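Local coordinates for putative curved DNA-binding protein (Chaetomium thermophilum var. thermophilum DSM 1495, PDB 4IPA) that probably acts in ribosome biogenesis as an Arx1 protein with a methionine aminopeptidase-like fold, and may bind DNA, at residues K290-S293 with E294-K298. Residues are numbered along the deposited sequence; the frame is centred on the assembly and turned at random.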
loop_
_atom_site.group_PDB
_atom_site.type_symbol
_atom_site.label_atom_id
_atom_site.label_comp_id
_atom_site.label_asym_id
_atom_site.label_seq_id
_atom_site.Cartn_x
_atom_site.Cartn_y
_atom_site.Cartn_z
ATOM N N LYS A 290 -13.007 22.303 -13.754
ATOM C CA LYS A 290 -11.635 22.705 -14.034
ATOM C C LYS A 290 -10.639 21.756 -13.369
ATOM O O LYS A 290 -9.670 21.322 -13.979
ATOM C CB LYS A 290 -11.406 24.142 -13.552
ATOM C CG LYS A 290 -9.976 24.613 -13.701
ATOM C CD LYS A 290 -9.824 26.071 -13.273
ATOM C CE LYS A 290 -8.446 26.600 -13.657
ATOM N NZ LYS A 290 -8.182 27.924 -13.044
ATOM N N ILE A 291 -10.890 21.466 -12.102
ATOM C CA ILE A 291 -10.065 20.570 -11.309
ATOM C C ILE A 291 -10.246 19.144 -11.840
ATOM O O ILE A 291 -9.295 18.367 -11.921
ATOM C CB ILE A 291 -10.497 20.659 -9.830
ATOM C CG1 ILE A 291 -9.924 21.932 -9.202
ATOM C CG2 ILE A 291 -10.090 19.433 -9.057
ATOM C CD1 ILE A 291 -8.476 22.141 -9.504
ATOM N N TYR A 292 -11.477 18.822 -12.221
ATOM C CA TYR A 292 -11.786 17.511 -12.754
ATOM C C TYR A 292 -10.966 17.213 -14.009
ATOM O O TYR A 292 -10.393 16.128 -14.149
ATOM C CB TYR A 292 -13.269 17.402 -13.085
ATOM C CG TYR A 292 -13.612 16.034 -13.615
ATOM C CD1 TYR A 292 -13.487 15.741 -14.965
ATOM C CD2 TYR A 292 -14.023 15.028 -12.754
ATOM C CE1 TYR A 292 -13.784 14.482 -15.449
ATOM C CE2 TYR A 292 -14.328 13.765 -13.223
ATOM C CZ TYR A 292 -14.210 13.497 -14.573
ATOM O OH TYR A 292 -14.501 12.242 -15.027
ATOM N N SER A 293 -10.905 18.186 -14.912
ATOM C CA SER A 293 -10.151 18.026 -16.152
ATOM C C SER A 293 -8.662 18.009 -15.906
ATOM O O SER A 293 -7.952 17.215 -16.499
ATOM C CB SER A 293 -10.510 19.108 -17.167
ATOM O OG SER A 293 -11.850 18.923 -17.571
ATOM N N GLU A 294 -8.194 18.881 -15.028
ATOM C CA GLU A 294 -6.785 18.853 -14.640
ATOM C C GLU A 294 -6.376 17.450 -14.163
ATOM O O GLU A 294 -5.286 16.964 -14.481
ATOM C CB GLU A 294 -6.495 19.871 -13.532
ATOM C CG GLU A 294 -5.077 19.782 -12.991
ATOM C CD GLU A 294 -4.836 20.675 -11.786
ATOM O OE1 GLU A 294 -5.806 21.253 -11.263
ATOM O OE2 GLU A 294 -3.671 20.803 -11.354
ATOM N N VAL A 295 -7.263 16.804 -13.409
ATOM C CA VAL A 295 -6.942 15.518 -12.805
ATOM C C VAL A 295 -7.052 14.391 -13.831
ATOM O O VAL A 295 -6.206 13.502 -13.886
ATOM C CB VAL A 295 -7.845 15.224 -11.603
ATOM C CG1 VAL A 295 -7.741 13.753 -11.214
ATOM C CG2 VAL A 295 -7.490 16.124 -10.440
ATOM N N GLN A 296 -8.091 14.437 -14.655
ATOM C CA GLN A 296 -8.244 13.427 -15.685
ATOM C C GLN A 296 -6.995 13.362 -16.554
ATOM O O GLN A 296 -6.479 12.279 -16.844
ATOM C CB GLN A 296 -9.461 13.715 -16.564
ATOM C CG GLN A 296 -9.525 12.823 -17.795
ATOM C CD GLN A 296 -10.881 12.858 -18.475
ATOM O OE1 GLN A 296 -11.549 13.891 -18.493
ATOM N NE2 GLN A 296 -11.301 11.722 -19.030
ATOM N N LYS A 297 -6.497 14.527 -16.948
ATOM C CA LYS A 297 -5.333 14.597 -17.816
ATOM C C LYS A 297 -4.029 14.189 -17.138
ATOM O O LYS A 297 -3.216 13.483 -17.723
ATOM C CB LYS A 297 -5.223 15.984 -18.451
ATOM C CG LYS A 297 -6.318 16.253 -19.483
ATOM C CD LYS A 297 -6.457 17.750 -19.768
ATOM C CE LYS A 297 -6.973 18.025 -21.192
ATOM N NZ LYS A 297 -7.144 19.492 -21.470
ATOM N N LYS A 298 -3.815 14.616 -15.906
ATOM C CA LYS A 298 -2.559 14.284 -15.262
ATOM C C LYS A 298 -2.569 12.859 -14.658
ATOM O O LYS A 298 -1.623 12.094 -14.825
ATOM C CB LYS A 298 -2.214 15.343 -14.216
ATOM C CG LYS A 298 -1.011 15.015 -13.346
ATOM C CD LYS A 298 0.080 16.060 -13.504
ATOM C CE LYS A 298 0.893 16.222 -12.231
ATOM N NZ LYS A 298 2.292 15.733 -12.390
HETATM O O HOH W 1 -7.209 23.449 -12.702
#
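Glu294 donates its backbone N-H to Lys290 O at 3.0 Å, and its side chain runs alongside that of Ile291, both pointing the same way. With CG anti to the backbone N (chi1 174°) and the chain extended beyond it, the carboxylate reaches back until OE1 lies 3.3 Å from Ile291 CD1. A water donates to Glu294 OE1 at 3.0 Å and, weakly, to Lys290 O, while OE2 accepts from the backbone N of Glu310, so both carboxylate oxygens have partners. Next, Val295 N bonds to Ile291 O, and Val295 CG2 packs 3.2 Å from that same oxygen. The two CG2 methyls, of Ile291 and Val295, approach to 4.4 Å; Phe328 touches both side chains. These i to i+4 bonds belong to helix 286-299, which lies at the periphery of this M24-family fold, its buried side against strand 328-330. Gln296 N donates to Tyr292 O at 2.9 Å, and its amide stands at 77° to the tyrosine ring, with OE1 3.8 Å from Tyr292 CE1; the phenol OH is hydrogen-bonded to Arg276 NE. Lys297 N donates to Ser293 O, and CB, CG and CD of Lys297 run close by that oxygen, CG at 3.5 Å.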